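Local coordinates for protein D-alanyl transferase DltD (Enterococcus faecalis, PDB 6O93) that probably transfers D-alanine to lipoteichoic acid during the building of the Gram-positive cell wall, as a membrane-associated member of the DltD family, at residues F52-R66 / E204-Y218. Residues are numbered along the deposited sequence; the frame is centred on the assembly and turned at random.
Sequences FSAFHPSVLSEKYQR and EPIVEKDMKQLPATY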
ATOM      1  N   PHE A  52      14.526   1.722   2.867  1.00 25.44           N
ATOM      2  CA  PHE A  52      14.884   2.552   4.003  1.00 24.93           C
ATOM      3  C   PHE A  52      16.155   3.347   3.728  1.00 25.18           C
ATOM      4  O   PHE A  52      17.054   2.905   3.006  1.00 25.49           O
ATOM      5  CB  PHE A  52      15.075   1.691   5.253  1.00 24.94           C
ATOM      6  CG  PHE A  52      13.836   1.558   6.093  1.00 24.79           C
ATOM      7  CD1 PHE A  52      12.667   1.044   5.556  1.00 23.57           C
ATOM      8  CD2 PHE A  52      13.845   1.939   7.426  1.00 25.42           C
ATOM      9  CE1 PHE A  52      11.527   0.921   6.330  1.00 23.16           C
ATOM     10  CE2 PHE A  52      12.710   1.817   8.204  1.00 24.82           C
ATOM     11  CZ  PHE A  52      11.550   1.306   7.656  1.00 23.63           C
ATOM     12  N   SER A  53      16.208   4.538   4.311  1.00 24.25           N
ATOM     13  CA  SER A  53      17.406   5.367   4.330  1.00 24.65           C
ATOM     14  C   SER A  53      17.210   6.406   5.425  1.00 25.54           C
ATOM     15  O   SER A  53      16.207   6.394   6.144  1.00 24.28           O
ATOM     16  CB  SER A  53      17.664   6.021   2.969  1.00 24.85           C
ATOM     17  OG  SER A  53      16.719   7.044   2.705  1.00 24.48           O
ATOM     18  N   ALA A  54      18.176   7.318   5.548  1.00 28.48           N
ATOM     19  CA  ALA A  54      18.057   8.384   6.534  1.00 29.56           C
ATOM     20  C   ALA A  54      16.833   9.257   6.289  1.00 27.79           C
ATOM     21  O   ALA A  54      16.379   9.943   7.210  1.00 27.56           O
ATOM     22  CB  ALA A  54      19.320   9.247   6.528  1.00 31.48           C
ATOM     23  N   PHE A  55      16.282   9.233   5.077  1.00 26.23           N
ATOM     24  CA  PHE A  55      15.181  10.103   4.695  1.00 24.02           C
ATOM     25  C   PHE A  55      13.862   9.360   4.556  1.00 23.20           C
ATOM     26  O   PHE A  55      12.863   9.965   4.152  1.00 21.74           O
ATOM     27  CB  PHE A  55      15.534  10.814   3.387  1.00 23.70           C
ATOM     28  CG  PHE A  55      16.942  11.316   3.360  1.00 24.14           C
ATOM     29  CD1 PHE A  55      17.259  12.554   3.887  1.00 24.25           C
ATOM     30  CD2 PHE A  55      17.958  10.529   2.848  1.00 24.55           C
ATOM     31  CE1 PHE A  55      18.560  13.008   3.885  1.00 25.60           C
ATOM     32  CE2 PHE A  55      19.259  10.978   2.843  1.00 26.24           C
ATOM     33  CZ  PHE A  55      19.562  12.219   3.365  1.00 26.69           C
ATOM     34  N   HIS A  56      13.835   8.071   4.876  1.00 23.53           N
ATOM     35  CA  HIS A  56      12.584   7.336   4.943  1.00 22.47           C
ATOM     36  C   HIS A  56      11.723   7.895   6.076  1.00 21.77           C
ATOM     37  O   HIS A  56      12.249   8.245   7.139  1.00 21.07           O
ATOM     38  CB  HIS A  56      12.871   5.853   5.170  1.00 23.24           C
ATOM     39  CG  HIS A  56      11.682   4.961   4.990  1.00 22.15           C
ATOM     40  ND1 HIS A  56      10.712   4.805   5.957  1.00 21.65           N
ATOM     41  CD2 HIS A  56      11.321   4.154   3.964  1.00 21.68           C
ATOM     42  CE1 HIS A  56       9.798   3.951   5.531  1.00 20.90           C
ATOM     43  NE2 HIS A  56      10.144   3.541   4.324  1.00 20.79           N
ATOM     44  N   PRO A  57      10.403   7.997   5.887  1.00 21.92           N
ATOM     45  CA  PRO A  57       9.562   8.581   6.946  1.00 21.73           C
ATOM     46  C   PRO A  57       9.693   7.893   8.294  1.00 22.64           C
ATOM     47  O   PRO A  57       9.577   8.560   9.329  1.00 23.63           O
ATOM     48  CB  PRO A  57       8.144   8.441   6.379  1.00 20.85           C
ATOM     49  CG  PRO A  57       8.333   8.428   4.903  1.00 20.98           C
ATOM     50  CD  PRO A  57       9.627   7.708   4.667  1.00 21.19           C
ATOM     51  N   SER A  58       9.922   6.577   8.321  1.00 22.63           N
ATOM     52  CA  SER A  58      10.102   5.887   9.594  1.00 22.39           C
ATOM     53  C   SER A  58      11.334   6.388  10.334  1.00 23.20           C
ATOM     54  O   SER A  58      11.342   6.432  11.570  1.00 23.35           O
ATOM     55  CB  SER A  58      10.206   4.377   9.366  1.00 22.26           C
ATOM     56  OG  SER A  58       8.980   3.843   8.897  1.00 20.32           O
ATOM     57  N   VAL A  59      12.382   6.770   9.602  1.00 23.25           N
ATOM     58  CA  VAL A  59      13.608   7.237  10.242  1.00 23.57           C
ATOM     59  C   VAL A  59      13.484   8.703  10.634  1.00 23.79           C
ATOM     60  O   VAL A  59      13.869   9.095  11.741  1.00 25.34           O
ATOM     61  CB  VAL A  59      14.812   7.002   9.313  1.00 23.91           C
ATOM     62  CG1 VAL A  59      16.097   7.467   9.983  1.00 24.47           C
ATOM     63  CG2 VAL A  59      14.904   5.532   8.927  1.00 24.80           C
ATOM     64  N   LEU A  60      12.950   9.534   9.737  1.00 22.38           N
ATOM     65  CA  LEU A  60      12.803  10.953  10.038  1.00 21.99           C
ATOM     66  C   LEU A  60      11.857  11.173  11.212  1.00 21.66           C
ATOM     67  O   LEU A  60      12.093  12.048  12.053  1.00 21.83           O
ATOM     68  CB  LEU A  60      12.307  11.700   8.798  1.00 21.61           C
ATOM     69  CG  LEU A  60      13.264  11.713   7.601  1.00 21.29           C
ATOM     70  CD1 LEU A  60      12.591  12.287   6.369  1.00 20.47           C
ATOM     71  CD2 LEU A  60      14.523  12.501   7.927  1.00 22.10           C
ATOM     72  N   SER A  61      10.780  10.387  11.290  1.00 20.75           N
ATOM     73  CA  SER A  61       9.829  10.554  12.385  1.00 22.15           C
ATOM     74  C   SER A  61      10.463  10.205  13.726  1.00 23.59           C
ATOM     75  O   SER A  61      10.200  10.871  14.734  1.00 23.45           O
ATOM     76  CB  SER A  61       8.589   9.695  12.140  1.00 22.63           C
ATOM     77  OG  SER A  61       7.847  10.173  11.033  1.00 23.30           O
ATOM     78  N   GLU A  62      11.299   9.166  13.758  1.00 24.67           N
ATOM     79  CA  GLU A  62      11.981   8.796  14.994  1.00 26.36           C
ATOM     80  C   GLU A  62      13.090   9.787  15.330  1.00 27.00           C
ATOM     81  O   GLU A  62      13.274  10.151  16.498  1.00 27.41           O
ATOM     82  CB  GLU A  62      12.545   7.380  14.869  1.00 28.29           C
ATOM     83  CG  GLU A  62      13.114   6.797  16.155  1.00 31.39           C
ATOM     84  CD  GLU A  62      12.050   6.548  17.206  1.00 33.56           C
ATOM     85  OE1 GLU A  62      11.974   7.328  18.177  1.00 35.84           O
ATOM     86  OE2 GLU A  62      11.282   5.578  17.055  1.00 34.49           O
ATOM     87  N   LYS A  63      13.838  10.236  14.319  1.00 27.25           N
ATOM     88  CA  LYS A  63      14.946  11.152  14.565  1.00 28.06           C
ATOM     89  C   LYS A  63      14.466  12.439  15.220  1.00 28.39           C
ATOM     90  O   LYS A  63      15.111  12.953  16.142  1.00 28.59           O
ATOM     91  CB  LYS A  63      15.671  11.459  13.254  1.00 27.84           C
ATOM     92  CG  LYS A  63      16.819  12.458  13.377  1.00 28.33           C
ATOM     93  CD  LYS A  63      17.884  11.988  14.354  1.00 29.25           C
ATOM     94  CE  LYS A  63      19.103  12.900  14.315  1.00 31.15           C
ATOM     95  NZ  LYS A  63      20.166  12.472  15.263  1.00 32.67           N
ATOM     96  N   TYR A  64      13.333  12.975  14.763  1.00 28.11           N
ATOM     97  CA  TYR A  64      12.849  14.270  15.222  1.00 29.33           C
ATOM     98  C   TYR A  64      11.642  14.151  16.146  1.00 29.75           C
ATOM     99  O   TYR A  64      10.908  15.127  16.333  1.00 29.97           O
ATOM    100  CB  TYR A  64      12.542  15.157  14.015  1.00 29.02           C
ATOM    101  CG  TYR A  64      13.758  15.340  13.133  1.00 29.35           C
ATOM    102  CD1 TYR A  64      14.909  15.939  13.631  1.00 29.95           C
ATOM    103  CD2 TYR A  64      13.768  14.895  11.816  1.00 28.47           C
ATOM    104  CE1 TYR A  64      16.032  16.100  12.844  1.00 30.85           C
ATOM    105  CE2 TYR A  64      14.890  15.053  11.017  1.00 29.21           C
ATOM    106  CZ  TYR A  64      16.020  15.657  11.539  1.00 31.07           C
ATOM    107  OH  TYR A  64      17.145  15.823  10.762  1.00 31.73           O
ATOM    108  N   GLN A  65      11.429  12.973  16.732  1.00 30.45           N
ATOM    109  CA  GLN A  65      10.512  12.799  17.858  1.00 31.18           C
ATOM    110  C   GLN A  65       9.149  13.431  17.583  1.00 29.61           C
ATOM    111  O   GLN A  65       8.642  14.245  18.358  1.00 30.02           O
ATOM    112  CB  GLN A  65      11.127  13.373  19.136  1.00 33.79           C
ATOM    113  CG  GLN A  65      12.405  12.673  19.571  1.00 36.72           C
ATOM    114  CD  GLN A  65      12.158  11.256  20.060  1.00 38.67           C
ATOM    115  OE1 GLN A  65      12.588  10.286  19.434  1.00 40.45           O
ATOM    116  NE2 GLN A  65      11.461  11.131  21.183  1.00 38.43           N
ATOM    117  N   ARG A  66       8.545  13.039  16.467  1.00 27.78           N
ATOM    118  CA  ARG A  66       7.226  13.538  16.117  1.00 26.71           C
ATOM    119  C   ARG A  66       6.157  12.855  16.968  1.00 27.16           C
ATOM    120  O   ARG A  66       6.407  11.861  17.655  1.00 26.84           O
ATOM    121  CB  ARG A  66       6.956  13.318  14.629  1.00 24.98           C
ATOM    122  CG  ARG A  66       7.925  14.063  13.722  1.00 24.51           C
ATOM    123  CD  ARG A  66       7.711  13.718  12.257  1.00 22.86           C
ATOM    124  NE  ARG A  66       8.669  14.404  11.393  1.00 22.77           N
ATOM    125  CZ  ARG A  66       8.902  14.077  10.125  1.00 22.61           C
ATOM    126  NH1 ARG A  66       8.253  13.067   9.564  1.00 22.79           N
ATOM    127  NH2 ARG A  66       9.791  14.762   9.419  1.00 23.03           N
ATOM    128  N   GLU A 204      13.996  -1.514  13.286  1.00 31.20           N
ATOM    129  CA  GLU A 204      14.462  -0.536  14.264  1.00 33.55           C
ATOM    130  C   GLU A 204      15.982  -0.437  14.313  1.00 32.10           C
ATOM    131  O   GLU A 204      16.493   0.685  14.484  1.00 32.66           O
ATOM    132  CB  GLU A 204      13.892  -0.882  15.645  1.00 36.77           C
ATOM    133  CG  GLU A 204      14.128   0.186  16.705  1.00 40.56           C
ATOM    134  CD  GLU A 204      13.447   1.505  16.377  1.00 41.48           C
ATOM    135  OE1 GLU A 204      12.610   1.536  15.447  1.00 40.46           O
ATOM    136  OE2 GLU A 204      13.753   2.514  17.049  1.00 42.73           O
ATOM    137  N   PRO A 205      16.752  -1.523  14.180  1.00 29.55           N
ATOM    138  CA  PRO A 205      18.215  -1.358  14.124  1.00 29.97           C
ATOM    139  C   PRO A 205      18.671  -0.512  12.948  1.00 30.31           C
ATOM    140  O   PRO A 205      19.630   0.259  13.076  1.00 30.37           O
ATOM    141  CB  PRO A 205      18.729  -2.804  14.025  1.00 30.05           C
ATOM    142  CG  PRO A 205      17.620  -3.648  14.563  1.00 29.04           C
ATOM    143  CD  PRO A 205      16.357  -2.943  14.181  1.00 28.64           C
ATOM    144  N   ILE A 206      18.008  -0.638  11.797  1.00 30.96           N
ATOM    145  CA  ILE A 206      18.347   0.204  10.654  1.00 32.91           C
ATOM    146  C   ILE A 206      17.973   1.653  10.937  1.00 30.68           C
ATOM    147  O   ILE A 206      18.704   2.583  10.574  1.00 30.83           O
ATOM    148  CB  ILE A 206      17.660  -0.325   9.382  1.00 34.94           C
ATOM    149  CG1 ILE A 206      18.134  -1.751   9.081  1.00 37.46           C
ATOM    150  CG2 ILE A 206      17.941   0.599   8.199  1.00 35.42           C
ATOM    151  CD1 ILE A 206      17.415  -2.418   7.925  1.00 36.74           C
ATOM    152  N   VAL A 207      16.829   1.868  11.590  1.00 27.79           N
ATOM    153  CA  VAL A 207      16.406   3.221  11.943  1.00 27.16           C
ATOM    154  C   VAL A 207      17.468   3.902  12.798  1.00 30.80           C
ATOM    155  O   VAL A 207      17.880   5.036  12.525  1.00 30.79           O
ATOM    156  CB  VAL A 207      15.046   3.183  12.664  1.00 24.09           C
ATOM    157  CG1 VAL A 207      14.694   4.557  13.221  1.00 22.69           C
ATOM    158  CG2 VAL A 207      13.956   2.689  11.720  1.00 21.45           C
ATOM    159  N   GLU A 208      17.931   3.216  13.844  1.00 35.18           N
ATOM    160  CA  GLU A 208      18.883   3.827  14.762  1.00 39.91           C
ATOM    161  C   GLU A 208      20.247   4.019  14.114  1.00 40.94           C
ATOM    162  O   GLU A 208      20.996   4.920  14.512  1.00 42.30           O
ATOM    163  CB  GLU A 208      18.993   2.978  16.028  1.00 44.39           C
ATOM    164  CG  GLU A 208      17.711   2.981  16.855  1.00 46.94           C
ATOM    165  CD  GLU A 208      17.731   1.976  17.988  1.00 50.60           C
ATOM    166  OE1 GLU A 208      18.797   1.376  18.239  1.00 52.96           O
ATOM    167  OE2 GLU A 208      16.672   1.787  18.624  1.00 50.73           O
ATOM    168  N   LYS A 209      20.579   3.206  13.111  1.00 39.54           N
ATOM    169  CA  LYS A 209      21.830   3.406  12.389  1.00 40.18           C
ATOM    170  C   LYS A 209      21.739   4.627  11.481  1.00 37.08           C
ATOM    171  O   LYS A 209      22.650   5.464  11.453  1.00 36.80           O
ATOM    172  CB  LYS A 209      22.180   2.155  11.579  1.00 42.42           C
ATOM    173  CG  LYS A 209      23.484   2.268  10.799  1.00 46.28           C
ATOM    174  CD  LYS A 209      23.781   1.004  10.003  1.00 48.89           C
ATOM    175  CE  LYS A 209      25.105   1.117   9.259  1.00 52.47           C
ATOM    176  NZ  LYS A 209      25.432  -0.115   8.487  1.00 54.40           N
ATOM    177  N   ASP A 210      20.637   4.750  10.736  1.00 33.79           N
ATOM    178  CA  ASP A 210      20.492   5.861   9.803  1.00 32.24           C
ATOM    179  C   ASP A 210      20.259   7.181  10.527  1.00 31.84           C
ATOM    180  O   ASP A 210      20.575   8.245   9.983  1.00 32.24           O
ATOM    181  CB  ASP A 210      19.345   5.581   8.830  1.00 29.92           C
ATOM    182  CG  ASP A 210      19.618   4.388   7.938  1.00 29.31           C
ATOM    183  OD1 ASP A 210      20.745   3.851   7.993  1.00 30.52           O
ATOM    184  OD2 ASP A 210      18.708   3.986   7.182  1.00 27.86           O
ATOM    185  N   MET A 211      19.709   7.139  11.744  1.00 31.92           N
ATOM    186  CA  MET A 211      19.533   8.364  12.517  1.00 33.67           C
ATOM    187  C   MET A 211      20.856   9.088  12.728  1.00 35.19           C
ATOM    188  O   MET A 211      20.885  10.322  12.794  1.00 34.29           O
ATOM    189  CB  MET A 211      18.886   8.048  13.866  1.00 34.96           C
ATOM    190  CG  MET A 211      17.372   7.920  13.813  1.00 35.09           C
ATOM    191  SD  MET A 211      16.655   7.318  15.355  1.00 36.45           S
ATOM    192  CE  MET A 211      17.288   8.509  16.528  1.00 39.26           C
ATOM    193  N   LYS A 212      21.958   8.341  12.832  1.00 36.97           N
ATOM    194  CA  LYS A 212      23.273   8.940  13.031  1.00 39.17           C
ATOM    195  C   LYS A 212      23.748   9.739  11.825  1.00 39.41           C
ATOM    196  O   LYS A 212      24.737  10.471  11.941  1.00 40.56           O
ATOM    197  CB  LYS A 212      24.293   7.849  13.361  1.00 41.59           C
ATOM    198  CG  LYS A 212      23.960   7.056  14.619  1.00 43.15           C
ATOM    199  CD  LYS A 212      24.980   5.959  14.883  1.00 46.30           C
ATOM    200  CE  LYS A 212      24.655   5.201  16.162  1.00 48.68           C
ATOM    201  NZ  LYS A 212      25.572   4.048  16.381  1.00 51.72           N
ATOM    202  N   GLN A 213      23.077   9.620  10.680  1.00 38.52           N
ATOM    203  CA  GLN A 213      23.429  10.384   9.492  1.00 39.02           C
ATOM    204  C   GLN A 213      22.714  11.725   9.412  1.00 37.14           C
ATOM    205  O   GLN A 213      23.099  12.567   8.595  1.00 37.95           O
ATOM    206  CB  GLN A 213      23.108   9.576   8.228  1.00 39.35           C
ATOM    207  CG  GLN A 213      23.916   8.301   8.068  1.00 41.76           C
ATOM    208  CD  GLN A 213      23.507   7.506   6.840  1.00 43.16           C
ATOM    209  OE1 GLN A 213      22.325   7.413   6.511  1.00 41.98           O
ATOM    210  NE2 GLN A 213      24.487   6.935   6.151  1.00 45.95           N
ATOM    211  N   LEU A 214      21.692  11.944  10.232  1.00 35.58           N
ATOM    212  CA  LEU A 214      20.844  13.117  10.116  1.00 34.14           C
ATOM    213  C   LEU A 214      21.282  14.211  11.085  1.00 33.37           C
ATOM    214  O   LEU A 214      21.772  13.920  12.180  1.00 34.49           O
ATOM    215  CB  LEU A 214      19.386  12.746  10.402  1.00 33.24           C
ATOM    216  CG  LEU A 214      18.749  11.757   9.426  1.00 32.66           C
ATOM    217  CD1 LEU A 214      17.491  11.167  10.037  1.00 31.60           C
ATOM    218  CD2 LEU A 214      18.436  12.433   8.098  1.00 32.30           C
ATOM    219  N   PRO A 215      21.112  15.479  10.716  1.00 30.80           N
ATOM    220  CA  PRO A 215      21.427  16.563  11.651  1.00 32.22           C
ATOM    221  C   PRO A 215      20.474  16.571  12.838  1.00 33.41           C
ATOM    222  O   PRO A 215      19.404  15.961  12.824  1.00 32.70           O
ATOM    223  CB  PRO A 215      21.272  17.829  10.799  1.00 31.46           C
ATOM    224  CG  PRO A 215      20.368  17.437   9.691  1.00 29.35           C
ATOM    225  CD  PRO A 215      20.652  15.991   9.414  1.00 28.99           C
ATOM    226  N   ALA A 216      20.892  17.288  13.884  1.00 36.52           N
ATOM    227  CA  ALA A 216      20.125  17.314  15.125  1.00 37.85           C
ATOM    228  C   ALA A 216      18.768  17.982  14.943  1.00 37.62           C
ATOM    229  O   ALA A 216      17.805  17.616  15.626  1.00 38.22           O
ATOM    230  CB  ALA A 216      20.922  18.030  16.214  1.00 40.46           C
ATOM    231  N   THR A 217      18.670  18.961  14.047  1.00 37.08           N
ATOM    232  CA  THR A 217      17.419  19.656  13.784  1.00 35.96           C
ATOM    233  C   THR A 217      17.019  19.473  12.327  1.00 33.93           C
ATOM    234  O   THR A 217      17.868  19.327  11.442  1.00 32.61           O
ATOM    235  CB  THR A 217      17.525  21.154  14.114  1.00 37.96           C
ATOM    236  OG1 THR A 217      18.659  21.723  13.446  1.00 39.11           O
ATOM    237  CG2 THR A 217      17.661  21.357  15.613  1.00 39.17           C
ATOM    238  N   TYR A 218      15.710  19.481  12.089  1.00 32.60           N
ATOM    239  CA  TYR A 218      15.168  19.251  10.758  1.00 30.35           C
ATOM    240  C   TYR A 218      15.270  20.516   9.913  1.00 29.60           C
ATOM    241  O   TYR A 218      14.860  21.598  10.343  1.00 29.63           O
ATOM    242  CB  TYR A 218      13.710  18.797  10.854  1.00 28.89           C
ATOM    243  CG  TYR A 218      13.002  18.653   9.522  1.00 28.04           C
ATOM    244  CD1 TYR A 218      12.417  19.750   8.896  1.00 28.01           C
ATOM    245  CD2 TYR A 218      12.900  17.416   8.900  1.00 27.50           C
ATOM    246  CE1 TYR A 218      11.765  19.619   7.684  1.00 28.40           C
ATOM    247  CE2 TYR A 218      12.249  17.274   7.688  1.00 27.00           C
ATOM    248  CZ  TYR A 218      11.682  18.377   7.085  1.00 28.04           C
ATOM    249  OH  TYR A 218      11.034  18.236   5.880  1.00 28.18           O
TER
HETATM  250  O   HOH W   1      19.183   2.326   5.413  1.00 35.95           O
HETATM  251  O   HOH W   2      20.814   6.632   4.446  1.00 27.63           O
HETATM  252  O   HOH W   3      10.669   3.739  15.330  1.00 25.37           O
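Lys63 lies along Met211 and Leu214. Lys63 CB meets Met211 CG, and Lys63 CB is 3.7 Å from Leu214 CD1. Lys63 CG is 3.6 Å from Leu214 CD1 and also sits over the centre of one face of the Tyr64 ring. The bend at chi2 then turns the chain along Met211, where Lys63 CD passes Met211 CB. Lys63 CE comes to 3.4 Å from Pro215 O, and Lys63 NZ makes a weak hydrogen bond of 3.4 Å to Met211 O.

Helices 57-63 and 204-211 cross at -64° with axes 9.2 Å apart; between them Val59 CG2 lies 4.1 Å from Val207 CG2, the two side chains running in opposite directions. In this SGNH-hydrolase-clan protein, the first of these helices joins strands 40-44 and 69-73, neighbours in the parallel sheet.

The other face of the Tyr64 ring carries Tyr218 CB, 3.8 Å from the centroid and 5° off the normal, a CH-pi contact. Tyr218 also turns its ring edge to that face, planes at 89°, an offset edge-to-face pair. Tyr64 OH donates to Pro215 O at 3.1 Å, tilted from the carbonyl plane. Beyond, Arg66 NH2 approaches Tyr218 CE2, while Arg66 NH1 is salt-bridged to Asp359 of helix 352-367.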